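Local atomic coordinates of methyltransferase-like protein 5 (Pyrococcus horikoshii, PDB entry 1WY7), a protein that probably transfers methyl groups from S-adenosylmethionine, perhaps to RNA, and binds the reaction product S-adenosyl-L-homocysteine. Residues A[22-30]-A[119-127]; A[38-47]-A[141-149]. All coordinates share one frame; numbering follows the deposited sequence.

Overall arrangement
From the N terminus the chain runs through the loop 22-30 into helix 32-44, on which 38-47 lies, then through four parallel strands to the loop 119-127, helix 131-140 and strand 143-149. Interaction 1 closes a loop of 88 residues, from 22-30 to 119-127, beside the bound S-adenosyl-L-homocysteine. Interaction 2 closes one of 93, packing the end of the helix on strand 143-149. Their segments alternate along the sequence, so the two loops cross rather than nest. Their centres lie about 20 Å apart, on opposite sides of the chain's centre, yet Phe122 packs on Leu149 and Pro120 on Ser146, joining the loop beside the ligand to the sheet.

Interaction 1: A[22-30]-A[119-127]; sequences KVWLEQYRT and NPPFGSQRK. With SAH (S-adenosyl-L-homocysteine), chain E.
Glu26 points its carboxylate into the turn at 122-124, where both oxygens are taken up by backbone N-H groups. OE2 accepts from Phe122 N at 2.7 Å and OE1 from Gly123 N at 2.8 Å, each on the syn side but tilted some way out of the carboxylate plane. Ser124 grips OE1 twice: its N arrives nearly along the C-O axis at 3.0 Å, while its OG comes from above the carboxylate, 67° out of the plane. With CG set beside the backbone N (chi1 -63°) and an extended chain beyond it, Glu26 has just the reach for this turn; its CG lies 3.6 Å from Gln125 CG, and its stem crosses Pro121 at about a right angle. Gly123 fits because a CB would press on the carbonyl before it.

Farther along, Asn119 uses both ends of its amide. Its ND2 donates to Tyr28 OH at 3.1 Å, with ring and amide planes 66° apart, and its OD1 accepts from Thr30 OG1 at 2.7 Å, in the carbonyl plane on a lone pair. The Tyr28 hydroxyl also donates to a water that in turn donates to Glu26 OE2 and Pro120 O; this water sits 3.3 Å above the plane of the Phe122 ring, over its centre. Beside these contacts Gln27 NE2 binds the ribose O2' of S-adenosyl-L-homocysteine at 2.8 Å and is held by Asp81 as well.

Residues 119-122 form the Asn-Pro-Pro-Phe motif of amino-group methyltransferases, consistent with a site that presents an amine to the methyl donor. Clustered N-H donors would probably stabilise a charged Glu26, and the bonds to both ends of Asn119 fix which way round its amide lies.

Interaction 2: A[38-47]-A[141-149]; sequences LLWLAYSLGD and SDVVYSIHL
Tyr145 lays its ring beneath the last turns of helix 32-44, with Ala42 CB over one face, 3.5 Å from the ring centroid: a CH-pi contact that the small alanine permits at this close spacing. Leu41 meets the ring at its edge, CG to CE1 at 4.0 Å, while Leu38 CG packs on Tyr145 CB and its CD1 reaches Ile147 CG1 at 3.8 Å. At the far end of the ring, Tyr145 OH donates to Asp47 OD1 in a very short bond of 2.5 Å, the carboxylate and ring planes being 70° apart. Keeping CG beside the backbone N (chi1 -71°) sends the tyrosine from the strand across to this carboxylate. A phenylalanine here would probably leave Asp47 without its hydroxyl partner and the NE of Arg199 without the oxygen it bonds to.

In the second shell, Arg199 of strand 191-202 pairs with both partners, its NH1 in a salt bridge to Asp47 OD1 and its NE donating to Tyr145 OH. Gly46, with positive phi, ends the helix in a Schellman motif, and Asp47 N bonds back to Ala42 O at 2.8 Å; this turn carries the aspartate down toward the sheet. The strand itself is held by backbone bonds from Tyr145 to Val116 and Met118.

Helix segment 38-44 and strand 143-149 run nearly antiparallel, 162° between their directions, their axes approaching to 9.7 Å, the layered packing of a helix on the seven-stranded sheet, order 3-2-1-4-5-7-6, of the Rossmann-like methyltransferase fold.

Interaction 1: A[22-30]-A[119-127]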
loop_
_atom_site.group_PDB
_atom_site.type_symbol
_atom_site.label_atom_id
_atom_site.label_comp_id
_atom_site.label_asym_id
_atom_site.label_seq_id
_atom_site.Cartn_x
_atom_site.Cartn_y
_atom_site.Cartn_z
ATOM N N LYS A 22 -1.914 7.006 -15.105
ATOM C CA LYS A 22 -2.895 8.077 -15.057
ATOM C C LYS A 22 -2.463 8.925 -13.864
ATOM O O LYS A 22 -2.666 8.548 -12.709
ATOM C CB LYS A 22 -4.297 7.486 -14.863
ATOM C CG LYS A 22 -4.719 6.577 -16.018
ATOM C CD LYS A 22 -5.965 5.758 -15.701
ATOM C CE LYS A 22 -6.530 5.103 -16.962
ATOM N NZ LYS A 22 -5.531 4.237 -17.652
ATOM N N VAL A 23 -1.849 10.070 -14.143
ATOM C CA VAL A 23 -1.350 10.912 -13.070
ATOM C C VAL A 23 -2.403 11.415 -12.097
ATOM O O VAL A 23 -2.115 11.556 -10.906
ATOM C CB VAL A 23 -0.525 12.103 -13.622
ATOM C CG1 VAL A 23 0.025 12.946 -12.466
ATOM C CG2 VAL A 23 0.632 11.578 -14.478
ATOM N N TRP A 24 -3.620 11.662 -12.577
ATOM C CA TRP A 24 -4.682 12.156 -11.704
ATOM C C TRP A 24 -5.097 11.106 -10.680
ATOM O O TRP A 24 -5.852 11.394 -9.752
ATOM C CB TRP A 24 -5.891 12.597 -12.532
ATOM C CG TRP A 24 -6.520 11.512 -13.287
ATOM C CD1 TRP A 24 -7.518 10.688 -12.861
ATOM C CD2 TRP A 24 -6.196 11.104 -14.614
ATOM N NE1 TRP A 24 -7.838 9.787 -13.846
ATOM C CE2 TRP A 24 -7.040 10.021 -14.936
ATOM C CE3 TRP A 24 -5.269 11.547 -15.568
ATOM C CZ2 TRP A 24 -6.988 9.371 -16.178
ATOM C CZ3 TRP A 24 -5.215 10.904 -16.800
ATOM C CH2 TRP A 24 -6.070 9.826 -17.094
ATOM N N LEU A 25 -4.606 9.886 -10.862
ATOM C CA LEU A 25 -4.894 8.798 -9.936
ATOM C C LEU A 25 -3.603 8.440 -9.188
ATOM O O LEU A 25 -3.551 7.438 -8.471
ATOM C CB LEU A 25 -5.393 7.556 -10.682
ATOM C CG LEU A 25 -6.764 7.568 -11.356
ATOM C CD1 LEU A 25 -7.055 6.171 -11.906
ATOM C CD2 LEU A 25 -7.833 7.973 -10.351
ATOM N N GLU A 26 -2.574 9.266 -9.375
ATOM C CA GLU A 26 -1.274 9.062 -8.748
ATOM C C GLU A 26 -0.763 7.646 -8.979
ATOM O O GLU A 26 -0.420 6.939 -8.026
ATOM C CB GLU A 26 -1.357 9.323 -7.239
ATOM C CG GLU A 26 -1.724 10.746 -6.839
ATOM C CD GLU A 26 -1.372 11.038 -5.389
ATOM O OE1 GLU A 26 -1.860 12.047 -4.838
ATOM O OE2 GLU A 26 -0.596 10.258 -4.801
ATOM N N GLN A 27 -0.701 7.227 -10.239
ATOM C CA GLN A 27 -0.232 5.879 -10.545
ATOM C C GLN A 27 1.270 5.751 -10.781
ATOM O O GLN A 27 1.775 6.028 -11.871
ATOM C CB GLN A 27 -0.975 5.290 -11.752
ATOM C CG GLN A 27 -2.483 5.104 -11.550
ATOM C CD GLN A 27 -3.149 4.376 -12.716
ATOM O OE1 GLN A 27 -2.736 4.509 -13.873
ATOM N NE2 GLN A 27 -4.190 3.614 -12.414
ATOM N N TYR A 28 1.978 5.344 -9.737
ATOM C CA TYR A 28 3.412 5.093 -9.815
ATOM C C TYR A 28 3.597 3.845 -8.950
ATOM O O TYR A 28 3.003 3.730 -7.880
ATOM C CB TYR A 28 4.230 6.284 -9.272
ATOM C CG TYR A 28 4.044 6.564 -7.794
ATOM C CD1 TYR A 28 4.708 5.803 -6.827
ATOM C CD2 TYR A 28 3.159 7.552 -7.355
ATOM C CE1 TYR A 28 4.487 6.006 -5.465
ATOM C CE2 TYR A 28 2.935 7.761 -5.992
ATOM C CZ TYR A 28 3.598 6.980 -5.057
ATOM O OH TYR A 28 3.319 7.128 -3.717
ATOM N N ARG A 29 4.385 2.894 -9.425
ATOM C CA ARG A 29 4.610 1.666 -8.671
ATOM C C ARG A 29 5.315 1.989 -7.357
ATOM O O ARG A 29 6.162 2.883 -7.311
ATOM C CB ARG A 29 5.481 0.714 -9.490
ATOM C CG ARG A 29 6.826 1.333 -9.858
ATOM C CD ARG A 29 7.708 0.340 -10.560
ATOM N NE ARG A 29 7.838 -0.882 -9.778
ATOM C CZ ARG A 29 8.532 -1.945 -10.169
ATOM N NH1 ARG A 29 8.592 -3.018 -9.397
ATOM N NH2 ARG A 29 9.174 -1.929 -11.331
ATOM N N THR A 30 4.972 1.274 -6.289
ATOM C CA THR A 30 5.623 1.529 -5.004
ATOM C C THR A 30 7.098 1.165 -5.148
ATOM O O THR A 30 7.424 0.027 -5.475
ATOM C CB THR A 30 5.034 0.672 -3.858
ATOM O OG1 THR A 30 3.612 0.857 -3.785
ATOM C CG2 THR A 30 5.653 1.087 -2.526
ATOM N N ASN A 119 -0.320 1.949 -0.375
ATOM C CA ASN A 119 0.488 3.072 -0.839
ATOM C C ASN A 119 -0.603 3.880 -1.546
ATOM O O ASN A 119 -0.660 3.915 -2.775
ATOM C CB ASN A 119 1.539 2.596 -1.855
ATOM C CG ASN A 119 2.400 3.728 -2.395
ATOM O OD1 ASN A 119 3.234 3.515 -3.271
ATOM N ND2 ASN A 119 2.207 4.932 -1.876
ATOM N N PRO A 120 -1.498 4.519 -0.772
ATOM C CA PRO A 120 -2.596 5.312 -1.335
ATOM C C PRO A 120 -2.152 6.629 -1.934
ATOM O O PRO A 120 -1.040 7.077 -1.697
ATOM C CB PRO A 120 -3.517 5.504 -0.131
ATOM C CG PRO A 120 -2.527 5.683 0.997
ATOM C CD PRO A 120 -1.478 4.616 0.704
ATOM N N PRO A 121 -3.014 7.254 -2.750
ATOM C CA PRO A 121 -2.623 8.540 -3.336
ATOM C C PRO A 121 -2.449 9.519 -2.183
ATOM O O PRO A 121 -3.188 9.449 -1.201
ATOM C CB PRO A 121 -3.813 8.893 -4.237
ATOM C CG PRO A 121 -4.948 8.140 -3.642
ATOM C CD PRO A 121 -4.326 6.823 -3.255
ATOM N N PHE A 122 -1.467 10.407 -2.288
ATOM C CA PHE A 122 -1.229 11.370 -1.226
ATOM C C PHE A 122 -2.268 12.497 -1.236
ATOM O O PHE A 122 -2.437 13.211 -0.247
ATOM C CB PHE A 122 0.199 11.913 -1.333
ATOM C CG PHE A 122 1.257 10.838 -1.245
ATOM C CD1 PHE A 122 1.130 9.798 -0.326
ATOM C CD2 PHE A 122 2.376 10.865 -2.073
ATOM C CE1 PHE A 122 2.099 8.799 -0.232
ATOM C CE2 PHE A 122 3.350 9.871 -1.984
ATOM C CZ PHE A 122 3.209 8.838 -1.061
ATOM N N GLY A 123 -2.981 12.633 -2.347
ATOM C CA GLY A 123 -3.995 13.664 -2.435
ATOM C C GLY A 123 -3.431 14.949 -2.992
ATOM O O GLY A 123 -3.935 16.035 -2.707
ATOM N N SER A 124 -2.375 14.829 -3.785
ATOM C CA SER A 124 -1.766 16.002 -4.378
ATOM C C SER A 124 -2.381 16.272 -5.747
ATOM O O SER A 124 -2.327 17.394 -6.245
ATOM C CB SER A 124 -0.251 15.816 -4.476
ATOM O OG SER A 124 0.067 14.552 -5.019
ATOM N N GLN A 125 -2.984 15.248 -6.342
ATOM C CA GLN A 125 -3.619 15.395 -7.644
ATOM C C GLN A 125 -5.101 15.725 -7.475
ATOM O O GLN A 125 -5.699 16.404 -8.315
ATOM C CB GLN A 125 -3.444 14.108 -8.456
ATOM C CG GLN A 125 -1.987 13.790 -8.742
ATOM C CD GLN A 125 -1.328 14.859 -9.594
ATOM O OE1 GLN A 125 -0.125 15.105 -9.485
ATOM N NE2 GLN A 125 -2.116 15.492 -10.458
ATOM N N ARG A 126 -5.686 15.236 -6.383
ATOM C CA ARG A 126 -7.094 15.477 -6.078
ATOM C C ARG A 126 -7.262 15.658 -4.577
ATOM O O ARG A 126 -6.862 14.795 -3.795
ATOM C CB ARG A 126 -7.978 14.296 -6.502
ATOM C CG ARG A 126 -7.439 13.380 -7.584
ATOM C CD ARG A 126 -7.198 14.080 -8.909
ATOM N NE ARG A 126 -8.333 14.882 -9.359
ATOM C CZ ARG A 126 -8.391 15.492 -10.541
ATOM N NH1 ARG A 126 -7.378 15.390 -11.397
ATOM N NH2 ARG A 126 -9.456 16.216 -10.865
ATOM N N LYS A 127 -7.880 16.763 -4.181
ATOM C CA LYS A 127 -8.099 17.073 -2.776
ATOM C C LYS A 127 -8.588 15.919 -1.900
ATOM O O LYS A 127 -9.600 15.284 -2.188
ATOM C CB LYS A 127 -9.066 18.258 -2.667
ATOM C CG LYS A 127 -8.534 19.395 -1.805
ATOM C CD LYS A 127 -7.020 19.561 -1.986
ATOM C CE LYS A 127 -6.448 20.611 -1.048
ATOM N NZ LYS A 127 -5.117 20.195 -0.512
HETATM N N SAH E . 1.869 0.318 -7.928
HETATM C CA SAH E . 1.683 0.638 -6.499
HETATM C CB SAH E . 0.355 1.401 -6.370
HETATM C CG SAH E . 0.693 2.841 -6.517
HETATM S SD SAH E . -0.529 4.167 -6.507
HETATM C C SAH E . 1.758 -0.664 -5.746
HETATM O O SAH E . 2.333 -1.647 -6.306
HETATM O OXT SAH E . 1.207 -0.635 -4.595
HETATM C "C5'" SAH E . -2.020 3.490 -5.811
HETATM C "C4'" SAH E . -3.179 3.095 -6.740
HETATM O "O4'" SAH E . -4.406 3.689 -6.248
HETATM C "C3'" SAH E . -3.120 3.623 -8.175
HETATM O "O3'" SAH E . -2.713 2.474 -8.944
HETATM C "C2'" SAH E . -4.560 4.008 -8.550
HETATM O "O2'" SAH E . -5.139 3.601 -9.769
HETATM C "C1'" SAH E . -5.348 3.604 -7.291
HETATM N N9 SAH E . -6.472 4.473 -6.977
HETATM C C8 SAH E . -6.601 5.848 -7.060
HETATM N N7 SAH E . -7.768 6.297 -6.670
HETATM C C5 SAH E . -8.465 5.151 -6.300
HETATM C C6 SAH E . -9.768 4.926 -5.780
HETATM N N6 SAH E . -10.628 5.940 -5.538
HETATM N N1 SAH E . -10.183 3.643 -5.510
HETATM C C2 SAH E . -9.316 2.630 -5.744
HETATM N N3 SAH E . -8.056 2.713 -6.230
HETATM C C4 SAH E . -7.680 4.016 -6.489
HETATM O O HOH W 1 0.769 8.068 -3.502
#

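Interaction 2: A[38-47]-A[141-149]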
loop_
_atom_site.group_PDB
_atom_site.type_symbol
_atom_site.label_atom_id
_atom_site.label_comp_id
_atom_site.label_asym_id
_atom_site.label_seq_id
_atom_site.Cartn_x
_atom_site.Cartn_y
_atom_site.Cartn_z
ATOM N N LEU A 38 8.069 -1.320 4.455
ATOM C CA LEU A 38 6.727 -1.515 4.975
ATOM C C LEU A 38 6.442 -2.992 5.217
ATOM O O LEU A 38 5.961 -3.358 6.286
ATOM C CB LEU A 38 5.688 -0.910 4.008
ATOM C CG LEU A 38 4.196 -1.069 4.354
ATOM C CD1 LEU A 38 3.358 -0.059 3.561
ATOM C CD2 LEU A 38 3.743 -2.504 4.059
ATOM N N LEU A 39 6.747 -3.826 4.220
ATOM C CA LEU A 39 6.498 -5.265 4.301
ATOM C C LEU A 39 7.337 -5.993 5.345
ATOM O O LEU A 39 6.833 -6.860 6.057
ATOM C CB LEU A 39 6.718 -5.908 2.927
ATOM C CG LEU A 39 5.660 -5.603 1.864
ATOM C CD1 LEU A 39 6.187 -5.966 0.493
ATOM C CD2 LEU A 39 4.393 -6.382 2.172
ATOM N N TRP A 40 8.616 -5.647 5.435
ATOM C CA TRP A 40 9.475 -6.300 6.409
ATOM C C TRP A 40 8.999 -5.963 7.808
ATOM O O TRP A 40 8.952 -6.824 8.674
ATOM C CB TRP A 40 10.925 -5.864 6.243
ATOM C CG TRP A 40 11.827 -6.856 6.857
ATOM C CD1 TRP A 40 12.471 -6.757 8.058
ATOM C CD2 TRP A 40 12.110 -8.165 6.352
ATOM N NE1 TRP A 40 13.135 -7.930 8.335
ATOM C CE2 TRP A 40 12.931 -8.812 7.304
ATOM C CE3 TRP A 40 11.746 -8.856 5.186
ATOM C CZ2 TRP A 40 13.393 -10.118 7.129
ATOM C CZ3 TRP A 40 12.204 -10.154 5.007
ATOM C CH2 TRP A 40 13.021 -10.773 5.977
ATOM N N LEU A 41 8.632 -4.699 8.020
ATOM C CA LEU A 41 8.131 -4.267 9.319
ATOM C C LEU A 41 6.896 -5.085 9.683
ATOM O O LEU A 41 6.808 -5.647 10.781
ATOM C CB LEU A 41 7.762 -2.783 9.282
ATOM C CG LEU A 41 6.985 -2.280 10.505
ATOM C CD1 LEU A 41 7.840 -2.445 11.751
ATOM C CD2 LEU A 41 6.603 -0.818 10.312
ATOM N N ALA A 42 5.942 -5.153 8.758
ATOM C CA ALA A 42 4.716 -5.907 8.997
ATOM C C ALA A 42 5.035 -7.370 9.231
ATOM O O ALA A 42 4.475 -8.002 10.119
ATOM C CB ALA A 42 3.767 -5.769 7.805
ATOM N N TYR A 43 5.930 -7.919 8.417
ATOM C CA TYR A 43 6.292 -9.325 8.559
ATOM C C TYR A 43 6.937 -9.587 9.918
ATOM O O TYR A 43 6.560 -10.523 10.619
ATOM C CB TYR A 43 7.226 -9.748 7.424
ATOM C CG TYR A 43 7.793 -11.140 7.581
ATOM C CD1 TYR A 43 9.033 -11.341 8.187
ATOM C CD2 TYR A 43 7.083 -12.255 7.140
ATOM C CE1 TYR A 43 9.554 -12.622 8.351
ATOM C CE2 TYR A 43 7.589 -13.541 7.301
ATOM C CZ TYR A 43 8.825 -13.719 7.906
ATOM O OH TYR A 43 9.333 -14.986 8.077
ATOM N N SER A 44 7.869 -8.721 10.304
ATOM C CA SER A 44 8.567 -8.881 11.574
ATOM C C SER A 44 7.654 -8.787 12.787
ATOM O O SER A 44 7.981 -9.300 13.853
ATOM C CB SER A 44 9.678 -7.844 11.702
ATOM O OG SER A 44 9.129 -6.570 11.965
ATOM N N LEU A 45 6.505 -8.142 12.632
ATOM C CA LEU A 45 5.582 -8.008 13.749
ATOM C C LEU A 45 4.518 -9.093 13.730
ATOM O O LEU A 45 3.606 -9.086 14.551
ATOM C CB LEU A 45 4.942 -6.610 13.729
ATOM C CG LEU A 45 5.949 -5.485 14.019
ATOM C CD1 LEU A 45 5.340 -4.109 13.744
ATOM C CD2 LEU A 45 6.396 -5.595 15.463
ATOM N N GLY A 46 4.640 -10.031 12.798
ATOM C CA GLY A 46 3.671 -11.104 12.691
ATOM C C GLY A 46 2.382 -10.670 12.010
ATOM O O GLY A 46 1.351 -11.314 12.186
ATOM N N ASP A 47 2.431 -9.592 11.228
ATOM C CA ASP A 47 1.244 -9.086 10.537
ATOM C C ASP A 47 1.140 -9.463 9.051
ATOM O O ASP A 47 0.435 -8.788 8.282
ATOM C CB ASP A 47 1.181 -7.560 10.680
ATOM C CG ASP A 47 0.743 -7.117 12.078
ATOM O OD1 ASP A 47 0.885 -5.923 12.394
ATOM O OD2 ASP A 47 0.249 -7.961 12.854
ATOM N N SER A 141 -10.265 -3.362 8.953
ATOM C CA SER A 141 -9.197 -4.070 9.654
ATOM C C SER A 141 -8.849 -3.428 10.988
ATOM O O SER A 141 -9.254 -2.304 11.267
ATOM C CB SER A 141 -7.937 -4.119 8.773
ATOM O OG SER A 141 -6.877 -4.828 9.410
ATOM N N ASP A 142 -8.098 -4.154 11.811
ATOM C CA ASP A 142 -7.659 -3.642 13.108
ATOM C C ASP A 142 -6.180 -3.239 13.067
ATOM O O ASP A 142 -5.685 -2.587 13.991
ATOM C CB ASP A 142 -7.898 -4.683 14.207
ATOM C CG ASP A 142 -9.361 -4.755 14.640
ATOM O OD1 ASP A 142 -9.742 -5.773 15.259
ATOM O OD2 ASP A 142 -10.121 -3.792 14.373
ATOM N N VAL A 143 -5.486 -3.633 11.996
ATOM C CA VAL A 143 -4.080 -3.271 11.796
ATOM C C VAL A 143 -3.896 -2.722 10.379
ATOM O O VAL A 143 -4.190 -3.400 9.395
ATOM C CB VAL A 143 -3.126 -4.478 11.986
ATOM C CG1 VAL A 143 -1.680 -4.029 11.733
ATOM C CG2 VAL A 143 -3.249 -5.037 13.405
ATOM N N VAL A 144 -3.394 -1.496 10.279
ATOM C CA VAL A 144 -3.198 -0.843 8.988
ATOM C C VAL A 144 -1.774 -0.346 8.768
ATOM O O VAL A 144 -1.182 0.263 9.663
ATOM C CB VAL A 144 -4.140 0.390 8.849
ATOM C CG1 VAL A 144 -3.864 1.122 7.549
ATOM C CG2 VAL A 144 -5.590 -0.050 8.967
ATOM N N TYR A 145 -1.234 -0.609 7.575
ATOM C CA TYR A 145 0.101 -0.147 7.195
ATOM C C TYR A 145 -0.107 0.754 5.986
ATOM O O TYR A 145 -0.666 0.323 4.979
ATOM C CB TYR A 145 1.026 -1.316 6.800
ATOM C CG TYR A 145 1.472 -2.205 7.948
ATOM C CD1 TYR A 145 2.668 -1.962 8.639
ATOM C CD2 TYR A 145 0.693 -3.288 8.346
ATOM C CE1 TYR A 145 3.068 -2.788 9.701
ATOM C CE2 TYR A 145 1.072 -4.114 9.397
ATOM C CZ TYR A 145 2.259 -3.861 10.072
ATOM O OH TYR A 145 2.613 -4.676 11.127
ATOM N N SER A 146 0.340 1.999 6.079
ATOM C CA SER A 146 0.169 2.930 4.982
ATOM C C SER A 146 1.377 3.821 4.786
ATOM O O SER A 146 2.274 3.866 5.624
ATOM C CB SER A 146 -1.080 3.791 5.215
ATOM O OG SER A 146 -1.381 4.556 4.060
ATOM N N ILE A 147 1.402 4.525 3.660
ATOM C CA ILE A 147 2.504 5.418 3.342
ATOM C C ILE A 147 1.959 6.815 3.082
ATOM O O ILE A 147 0.940 6.969 2.420
ATOM C CB ILE A 147 3.273 4.918 2.095
ATOM C CG1 ILE A 147 3.848 3.519 2.364
ATOM C CG2 ILE A 147 4.384 5.889 1.746
ATOM C CD1 ILE A 147 4.607 2.928 1.199
ATOM N N HIS A 148 2.639 7.827 3.601
ATOM C CA HIS A 148 2.206 9.209 3.425
ATOM C C HIS A 148 3.393 10.158 3.385
ATOM O O HIS A 148 4.498 9.807 3.801
ATOM C CB HIS A 148 1.282 9.613 4.571
ATOM C CG HIS A 148 0.041 8.785 4.654
ATOM N ND1 HIS A 148 -1.057 9.016 3.851
ATOM C CD2 HIS A 148 -0.252 7.687 5.388
ATOM C CE1 HIS A 148 -1.971 8.092 4.088
ATOM N NE2 HIS A 148 -1.508 7.272 5.014
ATOM N N LEU A 149 3.142 11.361 2.881
ATOM C CA LEU A 149 4.154 12.407 2.780
ATOM C C LEU A 149 4.685 12.806 4.153
ATOM O O LEU A 149 3.908 13.133 5.054
ATOM C CB LEU A 149 3.549 13.638 2.109
ATOM C CG LEU A 149 3.812 13.886 0.630
ATOM C CD1 LEU A 149 3.786 12.601 -0.119
ATOM C CD2 LEU A 149 2.773 14.852 0.090
#